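Local coordinates for aerobactin synthase IucC (Klebsiella pneumoniae, PDB 6CN7), which completes the siderophore aerobactin, probably by ATP-dependent attachment of a second N-acetyl-N-hydroxylysine to the citryl intermediate that already carries one, at residues Q426-A431 against Q438-K443; W303-F308 against A319-E324; C133-H138 against M370-E375; L272-P277 against V351-N356; S366-A371 against L430-G435. The protein carries 5 engineered substitutions. One frame throughout, in Å; residues are numbered along the deposited sequence.

Contact 1 of 5, residues Q426-A431 against Q438-K443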
# COMPACT_ATOMS: atom_id res chain seq x y z
N GLN A 426 -19.47 -3.88 -21.14
CA GLN A 426 -19.23 -4.42 -19.80
C GLN A 426 -20.36 -4.15 -18.82
O GLN A 426 -20.35 -4.71 -17.72
CB GLN A 426 -17.92 -3.86 -19.24
CG GLN A 426 -16.68 -4.31 -20.02
CD GLN A 426 -15.37 -3.82 -19.43
OE1 GLN A 426 -14.34 -4.49 -19.55
NE2 GLN A 426 -15.39 -2.64 -18.81
N ASN A 427 -21.33 -3.30 -19.18
CA ASN A 427 -22.50 -3.06 -18.35
C ASN A 427 -23.79 -3.53 -19.01
O ASN A 427 -24.88 -3.20 -18.53
CB ASN A 427 -22.60 -1.57 -17.99
CG ASN A 427 -22.62 -0.67 -19.20
OD1 ASN A 427 -22.34 -1.10 -20.32
ND2 ASN A 427 -22.94 0.60 -18.99
N ILE A 428 -23.69 -4.27 -20.11
CA ILE A 428 -24.83 -4.92 -20.74
C ILE A 428 -24.64 -6.42 -20.57
O ILE A 428 -23.65 -6.99 -21.06
CB ILE A 428 -24.96 -4.54 -22.22
CG1 ILE A 428 -25.38 -3.08 -22.35
CG2 ILE A 428 -25.98 -5.45 -22.93
CD1 ILE A 428 -25.32 -2.55 -23.76
N THR A 429 -25.59 -7.06 -19.89
CA THR A 429 -25.59 -8.51 -19.71
C THR A 429 -26.67 -9.12 -20.58
O THR A 429 -27.79 -8.60 -20.66
CB THR A 429 -25.82 -8.88 -18.24
OG1 THR A 429 -24.78 -8.32 -17.43
CG2 THR A 429 -25.84 -10.39 -18.06
N LEU A 430 -26.33 -10.22 -21.24
CA LEU A 430 -27.27 -10.96 -22.08
C LEU A 430 -27.60 -12.29 -21.44
O LEU A 430 -26.70 -12.99 -20.94
CB LEU A 430 -26.70 -11.20 -23.48
CG LEU A 430 -26.35 -9.97 -24.32
CD1 LEU A 430 -25.67 -10.42 -25.61
CD2 LEU A 430 -27.60 -9.15 -24.62
N ALA A 431 -28.88 -12.65 -21.45
CA ALA A 431 -29.31 -13.97 -21.03
C ALA A 431 -29.27 -14.90 -22.24
O ALA A 431 -29.95 -14.65 -23.24
CB ALA A 431 -30.72 -13.92 -20.44
N GLN A 438 -31.75 -14.34 -25.05
CA GLN A 438 -33.15 -14.33 -24.64
C GLN A 438 -33.64 -12.92 -24.36
O GLN A 438 -34.69 -12.50 -24.85
CB GLN A 438 -33.34 -15.20 -23.39
CG GLN A 438 -32.79 -16.61 -23.52
CD GLN A 438 -33.69 -17.51 -24.34
OE1 GLN A 438 -34.88 -17.63 -24.07
NE2 GLN A 438 -33.12 -18.15 -25.35
N ARG A 439 -32.88 -12.17 -23.55
CA ARG A 439 -33.25 -10.82 -23.17
C ARG A 439 -32.02 -10.15 -22.59
O ARG A 439 -30.99 -10.79 -22.33
CB ARG A 439 -34.42 -10.81 -22.18
CG ARG A 439 -34.20 -11.66 -20.94
CD ARG A 439 -35.52 -11.88 -20.23
NE ARG A 439 -35.39 -12.50 -18.92
CZ ARG A 439 -35.37 -13.81 -18.70
NH1 ARG A 439 -35.47 -14.66 -19.72
NH2 ARG A 439 -35.25 -14.27 -17.47
N VAL A 440 -32.12 -8.84 -22.38
CA VAL A 440 -31.01 -8.05 -21.87
C VAL A 440 -31.25 -7.74 -20.40
O VAL A 440 -32.39 -7.61 -19.94
CB VAL A 440 -30.82 -6.75 -22.68
CG1 VAL A 440 -31.95 -5.76 -22.42
CG2 VAL A 440 -29.47 -6.12 -22.37
N LEU A 441 -30.16 -7.65 -19.64
CA LEU A 441 -30.19 -7.28 -18.23
C LEU A 441 -29.33 -6.04 -18.05
O LEU A 441 -28.15 -6.04 -18.41
CB LEU A 441 -29.69 -8.42 -17.34
CG LEU A 441 -30.64 -9.59 -17.06
CD1 LEU A 441 -30.87 -10.43 -18.30
CD2 LEU A 441 -30.09 -10.44 -15.94
N LEU A 442 -29.93 -4.99 -17.49
CA LEU A 442 -29.24 -3.73 -17.25
C LEU A 442 -29.05 -3.54 -15.75
O LEU A 442 -29.93 -3.90 -14.96
CB LEU A 442 -30.03 -2.56 -17.84
CG LEU A 442 -30.48 -2.76 -19.29
CD1 LEU A 442 -31.43 -1.66 -19.71
CD2 LEU A 442 -29.28 -2.83 -20.23
N LYS A 443 -27.91 -2.98 -15.37
CA LYS A 443 -27.55 -2.89 -13.95
C LYS A 443 -26.95 -1.56 -13.53
O LYS A 443 -27.10 -1.20 -12.35
CB LYS A 443 -26.57 -4.01 -13.59
CG LYS A 443 -25.34 -4.09 -14.50
CD LYS A 443 -24.45 -5.28 -14.15
CE LYS A 443 -25.12 -6.61 -14.49
NZ LYS A 443 -24.20 -7.77 -14.34

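Contact 2 of 5, residues W303-F308 against A319-E324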
# COMPACT_ATOMS: atom_id res chain seq x y z
N TRP A 303 -37.90 3.28 -10.08
CA TRP A 303 -38.67 3.97 -11.11
C TRP A 303 -38.53 3.28 -12.46
O TRP A 303 -39.53 3.05 -13.16
CB TRP A 303 -38.24 5.43 -11.21
CG TRP A 303 -39.09 6.23 -12.15
CD1 TRP A 303 -40.32 6.75 -11.90
CD2 TRP A 303 -38.76 6.60 -13.50
NE1 TRP A 303 -40.79 7.42 -13.01
CE2 TRP A 303 -39.84 7.34 -14.00
CE3 TRP A 303 -37.65 6.38 -14.32
CZ2 TRP A 303 -39.85 7.86 -15.29
CZ3 TRP A 303 -37.66 6.90 -15.60
CH2 TRP A 303 -38.76 7.63 -16.08
N LEU A 304 -37.30 2.93 -12.85
CA LEU A 304 -37.09 2.26 -14.13
C LEU A 304 -37.73 0.88 -14.14
O LEU A 304 -38.25 0.44 -15.17
CB LEU A 304 -35.60 2.16 -14.43
CG LEU A 304 -34.90 3.46 -14.81
CD1 LEU A 304 -33.40 3.25 -14.88
CD2 LEU A 304 -35.43 4.01 -16.13
N GLN A 305 -37.71 0.18 -13.00
CA GLN A 305 -38.39 -1.10 -12.92
C GLN A 305 -39.88 -0.96 -13.20
O GLN A 305 -40.47 -1.78 -13.91
CB GLN A 305 -38.16 -1.73 -11.54
CG GLN A 305 -36.74 -2.24 -11.34
CD GLN A 305 -36.46 -2.68 -9.92
OE1 GLN A 305 -37.01 -2.13 -8.97
NE2 GLN A 305 -35.59 -3.67 -9.77
N GLN A 306 -40.50 0.09 -12.67
CA GLN A 306 -41.92 0.34 -12.94
C GLN A 306 -42.15 0.68 -14.41
O GLN A 306 -43.19 0.30 -14.97
CB GLN A 306 -42.44 1.46 -12.05
N VAL A 307 -41.22 1.38 -15.05
CA VAL A 307 -41.38 1.74 -16.45
C VAL A 307 -41.30 0.50 -17.33
O VAL A 307 -42.15 0.30 -18.21
CB VAL A 307 -40.32 2.79 -16.86
CG1 VAL A 307 -40.39 3.08 -18.36
CG2 VAL A 307 -40.51 4.07 -16.07
N PHE A 308 -40.29 -0.34 -17.11
CA PHE A 308 -40.13 -1.54 -17.92
C PHE A 308 -41.28 -2.52 -17.71
O PHE A 308 -41.60 -3.30 -18.61
CB PHE A 308 -38.79 -2.21 -17.60
CG PHE A 308 -37.61 -1.54 -18.25
CD1 PHE A 308 -37.56 -0.16 -18.35
CD2 PHE A 308 -36.57 -2.28 -18.76
CE1 PHE A 308 -36.48 0.46 -18.96
CE2 PHE A 308 -35.49 -1.67 -19.36
CZ PHE A 308 -35.44 -0.29 -19.46
N ALA A 319 -36.45 -6.90 -21.44
CA ALA A 319 -35.39 -6.22 -20.72
C ALA A 319 -35.64 -6.24 -19.21
O ALA A 319 -36.77 -6.03 -18.76
CB ALA A 319 -35.26 -4.78 -21.21
N VAL A 320 -34.58 -6.48 -18.45
CA VAL A 320 -34.65 -6.58 -17.00
C VAL A 320 -33.83 -5.47 -16.38
O VAL A 320 -32.74 -5.14 -16.88
CB VAL A 320 -34.16 -7.96 -16.51
CG1 VAL A 320 -34.14 -8.02 -14.98
CG2 VAL A 320 -35.03 -9.07 -17.07
N ILE A 321 -34.34 -4.89 -15.30
CA ILE A 321 -33.65 -3.86 -14.54
C ILE A 321 -33.20 -4.49 -13.23
O ILE A 321 -34.02 -4.76 -12.34
CB ILE A 321 -34.55 -2.64 -14.29
CG1 ILE A 321 -34.90 -1.95 -15.61
CG2 ILE A 321 -33.88 -1.66 -13.33
CD1 ILE A 321 -33.72 -1.32 -16.34
N LEU A 322 -31.89 -4.72 -13.09
CA LEU A 322 -31.34 -5.21 -11.84
C LEU A 322 -31.26 -4.07 -10.84
O LEU A 322 -30.70 -3.01 -11.14
CB LEU A 322 -29.96 -5.83 -12.08
CG LEU A 322 -29.95 -7.06 -12.98
CD1 LEU A 322 -28.54 -7.51 -13.30
CD2 LEU A 322 -30.74 -8.21 -12.36
N GLY A 323 -31.83 -4.28 -9.66
CA GLY A 323 -32.00 -3.22 -8.69
C GLY A 323 -30.90 -3.15 -7.64
O GLY A 323 -30.09 -4.06 -7.48
N GLU A 324 -30.90 -2.03 -6.91
CA GLU A 324 -30.01 -1.80 -5.77
C GLU A 324 -30.87 -1.71 -4.52
O GLU A 324 -31.31 -0.61 -4.14
CB GLU A 324 -29.19 -0.53 -5.97
CG GLU A 324 -28.18 -0.61 -7.10
CD GLU A 324 -27.36 0.65 -7.25
OE1 GLU A 324 -27.65 1.64 -6.53
OE2 GLU A 324 -26.42 0.65 -8.07

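Contact 3 of 5, residues C133-H138 against M370-E375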
# COMPACT_ATOMS: atom_id res chain seq x y z
N CYS A 133 -14.25 -13.23 -16.29
CA CYS A 133 -12.88 -12.95 -15.87
C CYS A 133 -11.92 -12.96 -17.05
O CYS A 133 -10.95 -12.19 -17.07
CB CYS A 133 -12.43 -13.96 -14.82
SG CYS A 133 -13.13 -13.71 -13.17
N LEU A 134 -12.16 -13.82 -18.04
CA LEU A 134 -11.22 -14.01 -19.14
C LEU A 134 -11.45 -13.05 -20.29
O LEU A 134 -10.77 -13.17 -21.32
CB LEU A 134 -11.31 -15.46 -19.65
CG LEU A 134 -10.97 -16.54 -18.62
CD1 LEU A 134 -11.14 -17.91 -19.25
CD2 LEU A 134 -9.56 -16.37 -18.08
N LEU A 135 -12.36 -12.09 -20.15
CA LEU A 135 -12.58 -11.11 -21.20
C LEU A 135 -11.37 -10.19 -21.33
O LEU A 135 -10.66 -9.92 -20.36
CB LEU A 135 -13.84 -10.30 -20.92
CG LEU A 135 -15.16 -11.07 -20.97
CD1 LEU A 135 -16.30 -10.17 -20.55
CD2 LEU A 135 -15.42 -11.63 -22.36
N SER A 136 -11.14 -9.70 -22.55
CA SER A 136 -9.95 -8.91 -22.84
C SER A 136 -9.96 -7.55 -22.14
O SER A 136 -8.90 -6.94 -21.98
CB SER A 136 -9.80 -8.70 -24.34
OG SER A 136 -9.73 -9.94 -25.02
N GLY A 137 -11.13 -7.07 -21.73
CA GLY A 137 -11.24 -5.75 -21.13
C GLY A 137 -11.82 -4.73 -22.09
O GLY A 137 -12.38 -5.05 -23.14
N HIS A 138 -11.67 -3.47 -21.71
CA HIS A 138 -12.30 -2.40 -22.46
C HIS A 138 -11.66 -2.29 -23.84
O HIS A 138 -10.43 -2.21 -23.94
CB HIS A 138 -12.18 -1.07 -21.72
CG HIS A 138 -13.13 -0.02 -22.22
ND1 HIS A 138 -12.82 0.81 -23.28
CD2 HIS A 138 -14.37 0.32 -21.82
CE1 HIS A 138 -13.84 1.62 -23.50
NE2 HIS A 138 -14.79 1.34 -22.63
N MET A 370 -22.02 -8.47 -23.00
CA MET A 370 -22.06 -8.31 -24.44
C MET A 370 -20.65 -8.17 -25.02
O MET A 370 -20.42 -8.53 -26.18
CB MET A 370 -22.91 -7.11 -24.82
CG MET A 370 -23.14 -6.99 -26.32
SD MET A 370 -24.51 -5.91 -26.74
CE MET A 370 -24.37 -5.90 -28.52
N ALA A 371 -19.71 -7.66 -24.23
CA ALA A 371 -18.32 -7.62 -24.66
C ALA A 371 -17.80 -9.00 -25.04
O ALA A 371 -16.81 -9.09 -25.78
CB ALA A 371 -17.44 -7.03 -23.55
N THR A 372 -18.44 -10.07 -24.55
CA THR A 372 -18.06 -11.42 -24.96
C THR A 372 -18.08 -11.57 -26.47
O THR A 372 -17.28 -12.32 -27.04
CB THR A 372 -18.99 -12.44 -24.31
OG1 THR A 372 -18.98 -12.25 -22.88
CG2 THR A 372 -18.56 -13.86 -24.63
N LEU A 373 -19.00 -10.87 -27.15
CA LEU A 373 -19.13 -10.98 -28.60
C LEU A 373 -18.00 -10.30 -29.35
O LEU A 373 -17.98 -10.36 -30.59
CB LEU A 373 -20.47 -10.40 -29.03
CG LEU A 373 -21.70 -10.95 -28.30
CD1 LEU A 373 -22.96 -10.29 -28.82
CD2 LEU A 373 -21.79 -12.46 -28.45
N MET A 374 -17.06 -9.65 -28.66
CA MET A 374 -15.87 -9.09 -29.28
C MET A 374 -14.68 -10.04 -29.21
O MET A 374 -13.60 -9.68 -29.69
CB MET A 374 -15.49 -7.78 -28.60
CG MET A 374 -16.61 -6.79 -28.44
SD MET A 374 -16.07 -5.39 -27.44
CE MET A 374 -17.62 -4.53 -27.29
N GLU A 375 -14.84 -11.22 -28.63
CA GLU A 375 -13.72 -12.10 -28.34
C GLU A 375 -13.51 -13.12 -29.45
O GLU A 375 -14.44 -13.48 -30.19
CB GLU A 375 -13.95 -12.84 -27.02
CG GLU A 375 -14.08 -11.92 -25.81
CD GLU A 375 -12.78 -11.25 -25.44
OE1 GLU A 375 -11.71 -11.78 -25.80
OE2 GLU A 375 -12.82 -10.17 -24.79

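Contact 4 of 5, residues L272-P277 against V351-N356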
# COMPACT_ATOMS: atom_id res chain seq x y z
N LEU A 272 -27.16 -11.74 -4.60
CA LEU A 272 -26.76 -10.36 -4.35
C LEU A 272 -25.27 -10.22 -4.62
O LEU A 272 -24.46 -10.94 -4.03
CB LEU A 272 -27.08 -9.93 -2.92
CG LEU A 272 -28.55 -9.74 -2.53
CD1 LEU A 272 -28.67 -9.41 -1.05
CD2 LEU A 272 -29.20 -8.66 -3.38
N ASP A 273 -24.92 -9.29 -5.50
CA ASP A 273 -23.54 -8.85 -5.63
C ASP A 273 -23.30 -7.68 -4.68
O ASP A 273 -24.24 -7.03 -4.20
CB ASP A 273 -23.22 -8.43 -7.06
CG ASP A 273 -23.30 -9.59 -8.04
OD1 ASP A 273 -23.15 -10.75 -7.60
OD2 ASP A 273 -23.50 -9.34 -9.25
N ILE A 274 -22.03 -7.40 -4.41
CA ILE A 274 -21.64 -6.31 -3.53
C ILE A 274 -20.73 -5.37 -4.29
O ILE A 274 -19.90 -5.80 -5.09
CB ILE A 274 -20.95 -6.83 -2.25
CG1 ILE A 274 -20.82 -5.70 -1.23
CG2 ILE A 274 -19.58 -7.43 -2.58
CD1 ILE A 274 -20.40 -6.15 0.15
N LYS A 275 -20.91 -4.07 -4.05
CA LYS A 275 -20.08 -3.04 -4.67
C LYS A 275 -19.46 -2.20 -3.56
O LYS A 275 -20.18 -1.66 -2.72
CB LYS A 275 -20.91 -2.16 -5.62
CG LYS A 275 -20.10 -1.07 -6.30
CD LYS A 275 -20.95 -0.26 -7.26
CE LYS A 275 -20.12 0.81 -7.95
NZ LYS A 275 -20.92 1.60 -8.92
N LEU A 276 -18.14 -2.10 -3.58
CA LEU A 276 -17.41 -1.46 -2.50
C LEU A 276 -16.54 -0.33 -3.03
O LEU A 276 -16.17 -0.34 -4.21
CB LEU A 276 -16.53 -2.48 -1.77
CG LEU A 276 -17.31 -3.61 -1.08
CD1 LEU A 276 -16.42 -4.78 -0.72
CD2 LEU A 276 -18.02 -3.08 0.15
N PRO A 277 -16.21 0.67 -2.21
CA PRO A 277 -15.36 1.76 -2.70
C PRO A 277 -13.92 1.32 -2.93
O PRO A 277 -13.35 0.55 -2.14
CB PRO A 277 -15.44 2.81 -1.57
CG PRO A 277 -16.62 2.42 -0.75
CD PRO A 277 -16.73 0.94 -0.86
N VAL A 351 -21.18 0.90 1.25
CA VAL A 351 -21.48 -0.38 0.63
C VAL A 351 -22.74 -0.23 -0.21
O VAL A 351 -23.66 0.50 0.16
CB VAL A 351 -21.65 -1.50 1.68
CG1 VAL A 351 -22.80 -1.18 2.63
CG2 VAL A 351 -21.86 -2.85 1.00
N ILE A 352 -22.78 -0.94 -1.33
CA ILE A 352 -23.95 -1.01 -2.20
C ILE A 352 -24.21 -2.48 -2.50
O ILE A 352 -23.28 -3.22 -2.87
CB ILE A 352 -23.75 -0.22 -3.50
CG1 ILE A 352 -23.58 1.27 -3.19
CG2 ILE A 352 -24.94 -0.43 -4.45
CD1 ILE A 352 -23.15 2.10 -4.39
N TRP A 353 -25.46 -2.90 -2.35
CA TRP A 353 -25.87 -4.26 -2.67
C TRP A 353 -26.64 -4.25 -3.98
O TRP A 353 -27.58 -3.47 -4.14
CB TRP A 353 -26.72 -4.86 -1.54
CG TRP A 353 -25.95 -5.03 -0.27
CD1 TRP A 353 -25.84 -4.13 0.75
CD2 TRP A 353 -25.19 -6.18 0.13
NE1 TRP A 353 -25.06 -4.64 1.76
CE2 TRP A 353 -24.65 -5.90 1.40
CE3 TRP A 353 -24.91 -7.41 -0.47
CZ2 TRP A 353 -23.84 -6.81 2.08
CZ3 TRP A 353 -24.12 -8.32 0.21
CH2 TRP A 353 -23.59 -8.01 1.48
N ARG A 354 -26.24 -5.12 -4.91
CA ARG A 354 -26.82 -5.16 -6.24
C ARG A 354 -27.47 -6.51 -6.49
O ARG A 354 -27.07 -7.54 -5.93
CB ARG A 354 -25.77 -4.91 -7.32
CG ARG A 354 -25.47 -3.46 -7.58
CD ARG A 354 -24.63 -3.33 -8.83
NE ARG A 354 -24.26 -1.95 -9.12
CZ ARG A 354 -23.42 -1.60 -10.09
NH1 ARG A 354 -23.13 -0.32 -10.28
NH2 ARG A 354 -22.87 -2.52 -10.86
N GLU A 355 -28.48 -6.50 -7.36
CA GLU A 355 -29.21 -7.70 -7.72
C GLU A 355 -28.40 -8.51 -8.73
O GLU A 355 -28.02 -7.99 -9.79
CB GLU A 355 -30.57 -7.31 -8.30
CG GLU A 355 -31.64 -8.36 -8.16
CD GLU A 355 -33.01 -7.84 -8.55
OE1 GLU A 355 -33.12 -6.63 -8.82
OE2 GLU A 355 -33.96 -8.64 -8.59
N ASN A 356 -28.12 -9.76 -8.39
CA ASN A 356 -27.41 -10.67 -9.28
C ASN A 356 -28.37 -11.19 -10.36
O ASN A 356 -29.54 -11.44 -10.08
CB ASN A 356 -26.83 -11.84 -8.48
CG ASN A 356 -26.02 -12.81 -9.32
OD1 ASN A 356 -26.39 -13.15 -10.44
ND2 ASN A 356 -24.90 -13.27 -8.77

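Contact 5 of 5, residues S366-A371 against L430-G435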
# COMPACT_ATOMS: atom_id res chain seq x y z
N SER A 366 -28.06 -18.55 -19.15
CA SER A 366 -26.73 -18.20 -18.68
C SER A 366 -26.41 -16.76 -19.02
O SER A 366 -26.69 -16.31 -20.14
CB SER A 366 -25.66 -19.12 -19.28
OG SER A 366 -24.38 -18.77 -18.79
N PRO A 367 -25.80 -16.01 -18.10
CA PRO A 367 -25.44 -14.62 -18.39
C PRO A 367 -24.07 -14.50 -19.04
O PRO A 367 -23.13 -15.24 -18.72
CB PRO A 367 -25.44 -13.98 -17.00
CG PRO A 367 -24.96 -15.08 -16.11
CD PRO A 367 -25.51 -16.36 -16.70
N ILE A 368 -23.96 -13.55 -19.96
CA ILE A 368 -22.68 -13.13 -20.51
C ILE A 368 -22.71 -11.62 -20.66
O ILE A 368 -23.77 -11.01 -20.85
CB ILE A 368 -22.35 -13.79 -21.87
CG1 ILE A 368 -23.33 -13.32 -22.96
CG2 ILE A 368 -22.38 -15.31 -21.74
CD1 ILE A 368 -22.93 -13.72 -24.36
N LEU A 369 -21.53 -11.00 -20.56
CA LEU A 369 -21.40 -9.61 -20.95
C LEU A 369 -21.39 -9.52 -22.47
O LEU A 369 -20.84 -10.39 -23.15
CB LEU A 369 -20.11 -9.01 -20.38
CG LEU A 369 -20.02 -8.97 -18.85
CD1 LEU A 369 -18.71 -8.33 -18.42
CD2 LEU A 369 -21.20 -8.23 -18.23
N MET A 370 -22.02 -8.47 -23.00
CA MET A 370 -22.06 -8.31 -24.44
C MET A 370 -20.65 -8.17 -25.02
O MET A 370 -20.42 -8.53 -26.18
CB MET A 370 -22.91 -7.11 -24.82
CG MET A 370 -23.14 -6.99 -26.32
SD MET A 370 -24.51 -5.91 -26.74
CE MET A 370 -24.37 -5.90 -28.52
N ALA A 371 -19.71 -7.66 -24.23
CA ALA A 371 -18.32 -7.62 -24.66
C ALA A 371 -17.80 -9.00 -25.04
O ALA A 371 -16.81 -9.09 -25.78
CB ALA A 371 -17.44 -7.03 -23.55
N LEU A 430 -26.33 -10.22 -21.24
CA LEU A 430 -27.27 -10.96 -22.08
C LEU A 430 -27.60 -12.29 -21.44
O LEU A 430 -26.70 -12.99 -20.94
CB LEU A 430 -26.70 -11.20 -23.48
CG LEU A 430 -26.35 -9.97 -24.32
CD1 LEU A 430 -25.67 -10.42 -25.61
CD2 LEU A 430 -27.60 -9.15 -24.62
N ALA A 431 -28.88 -12.65 -21.45
CA ALA A 431 -29.31 -13.97 -21.03
C ALA A 431 -29.27 -14.90 -22.24
O ALA A 431 -29.95 -14.65 -23.24
CB ALA A 431 -30.72 -13.92 -20.44
N MET A 432 -28.46 -15.95 -22.15
CA MET A 432 -28.22 -16.85 -23.27
C MET A 432 -28.81 -18.22 -22.96
O MET A 432 -28.63 -18.74 -21.85
CB MET A 432 -26.72 -16.99 -23.56
CG MET A 432 -26.01 -15.67 -23.84
SD MET A 432 -26.51 -14.91 -25.40
CE MET A 432 -25.91 -16.11 -26.59
N LYS A 433 -29.51 -18.79 -23.94
CA LYS A 433 -30.00 -20.16 -23.85
C LYS A 433 -29.79 -20.83 -25.20
O LYS A 433 -30.40 -20.43 -26.19
CB LYS A 433 -31.49 -20.20 -23.46
N LYS A 434 -28.93 -21.84 -25.23
CA LYS A 434 -28.66 -22.60 -26.44
C LYS A 434 -28.25 -21.67 -27.59
O LYS A 434 -28.75 -21.77 -28.71
CB LYS A 434 -29.86 -23.46 -26.83
CG LYS A 434 -30.25 -24.45 -25.75
CD LYS A 434 -31.25 -25.48 -26.27
CE LYS A 434 -31.44 -26.60 -25.25
NZ LYS A 434 -31.86 -26.07 -23.92
N GLY A 435 -27.34 -20.74 -27.28
CA GLY A 435 -26.75 -19.89 -28.28
C GLY A 435 -27.56 -18.68 -28.69
O GLY A 435 -27.08 -17.88 -29.51

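Contact 1 of 5, residues Q426-A431 against Q438-K443
Thr429 and Leu441 meet through their flat peptide groups, each giving an N-H to the other's C=O. Thr429 N reaches Leu441 O at 3.1 Å, while Leu441 N comes to Thr429 O at 2.7 Å. Two residues on, Ala431 N bonds Arg439 O at 2.9 Å, and Ala431 O receives Gln438 N. These bonds build a beta hairpin, strands 428-433 and 436-442, central in a mixed four-stranded sheet. On the face with Leu430 and Leu442, Ile428 CG2 lies 3.6 Å from Val440 CG2. Branched and leucine side chains suit this face because helix 395-417 covers it. The other face is more mixed. Ala431 is small enough to fit beside both Leu441 CD1, 4.1 Å from its CB, and the aliphatic base of Arg439, whose guanidinium runs on to a salt bridge with Glu365. Thr429 keeps OG1 beside its backbone N (chi1 -60°), where Lys443 NZ crosses to it in a weak hydrogen bond of 3.2 Å, the lysine chain bending at chi3 to arrive there.

Contact 2 of 5, residues W303-F308 against A319-E324
Ile321 is the bump of this contact, and the hollow that takes it is formed by Leu304, Gln305 and Phe308 on one side of helix 291-310. Its longer branch slides across a face of the Phe308 ring: CG1 makes a CH-pi contact over the face, 3.8 Å from the ring centroid, and CD1 lies 3.5 Å from Phe308 CE2. The bend at chi2 (-65°) lays the ethyl arm along the ring. The other branch, CG2, fits against the CG methylene of Gln305 at 3.5 Å, with Leu304 CB farther off. Ala319 CB approaches the same ring obliquely, 3.6 Å from CE2, a spot where a small methyl suffices. Beyond the apolar part Gln305 stretches out so that NE2 gives Ile321 O a nearly straight bond of 3.2 Å (172°), the oxygen lying close to the amide plane. Gly323, with no side chain, lets Gln305 NE2 lie 3.8 Å from its CA. The arrangement is that of an alpha/beta layer, a helix packed on an outermost strand, 320-321, of a mixed sheet.

Contact 3 of 5, residues C133-H138 against M370-E375
Leu135 and Ser136 lie in the loop after helix 128-133 and face a short 3-10 turn, in which Leu373 N, Met374 N and Glu375 N each bond the carbonyl three residues back. Leu135 takes an extended backbone (psi 150°), which carries the chain past the turn and presents the N-H of Ser136 to Glu375. The carboxylate takes two bonds from this serine: Ser136 N reaches Glu375 OE2 at 2.8 Å from above the carboxylate plane, and Ser136 OG donates to the syn lone pair of OE1, also at 2.8 Å. A bend at chi2 (-70°) turns the acid toward the loop. Arg115 adds a salt bridge to OE1, probably helping to keep this buried glutamate ionised. Beside the polar grip, Leu135 CD2 rests 3.7 Å from Glu375 CG and equally far from Thr372 OG1, whose hydroxyl bonds Leu369 O. Serine suits its place by offering two donors at once. Within the IucA/IucC family region, a buried carboxylate held by the N-H and hydroxyl of one serine thus ties this loop to the 3-10 turn following strand 366-369.

Contact 4 of 5, residues L272-P277 against V351-N356
Val351 begins the second segment with CG2 3.7 Å from Ile274 CD1, crossing it at about a right angle, and also touching Leu276. From here strands 350-355 and 272-275 run as an antiparallel pair in a large antiparallel sheet. Ile352 makes a hydrogen-bonded pair with Lys275: its O takes Lys275 N at 2.8 Å and its N reaches Lys275 O at 3.0 Å. Trp353, opposite Ile274 in a non-hydrogen-bonded pair, turns its indole to the face of Leu272 and Ile274, where Ile274 CD1 stands over the six-membered ring, 4.2 Å from its centroid, in a CH-pi contact; Leu272 CB lies obliquely to the same ring. A broad aromatic suits this position, since it spans both neighbours and meets Leu191 of helix 188-195. Arg354 returns to the opposite face and exchanges backbone bonds with Asp273. The fully extended Lys275 lays CD over one face of the guanidinium, and its NZ ends 3.2 Å from Arg354 NH1, two like charges whose repulsion is probably eased by the salt bridge of NH1 to Asp444. Glu355 lies opposite Leu272 in a non-hydrogen-bonded pair, while its carboxylate bonds Trp360 NE1 and Gly323 N. Asn356 closes the segment: its OD1 accepts from Cys358 N, and its CB lies 3.9 Å from Leu272 N.

Contact 5 of 5, residues S366-A371 against L430-G435
Ser366 and Ile368 exchange four backbone hydrogen bonds with Met432 and Leu430, the shortest being Met432 N to Ser366 O and Leu430 N to Ile368 O, both 2.7 Å. Between these two hydrogen-bonded pairs Pro367 faces Ala431 in a non-hydrogen-bonded pair, a position where proline, with no N-H to give, costs the antiparallel pairing nothing. Its CA instead approaches Leu430 O at 3.3 Å. On the next layer Ile368 points CG1 between its own backbone N and carbonyl (chi1 66°), bringing CG1 and CD1 each 3.7 Å from Met432 CG, while the methionine, bent at chi2 and chi3, curls its sulfur toward CD1. Its flexible thioether can bend round the branched isoleucine. Leu430 also meets Met370. At the other end Ser366 lies near a bound MES molecule, probably from the crystallisation liquor, which is hydrogen-bonded by Gly435 N. The chemistry implies that the backbone sets the register of strand 366-369, one of the sheet's two outermost strands, while Ile368, Leu430 and Met432 pack on one face, which Leu430 extends to helix 395-417.

Contacts 1, 2 and 5 belong to one mixed sheet. Strand 428-433 is shared by contacts 1 and 5, and Val320 and Leu322 of contact 2 bond the backbone of contact 1 on the far side of the hairpin. Contact 3 takes over where the edge strand of contact 5 ends, sharing Met370 and Ala371, and it differs in relying on a buried carboxylate instead of strand pairing. Contact 4 belongs to a second, larger sheet and is only partly buried, with Asp273, Lys275 and Arg354 gathered on one face; it meets contact 2 through Gly323 and Glu355. Contacts 1, 2, 3 and 5 are buried, and contact 2 stands out for its helix-to-strand shape fit.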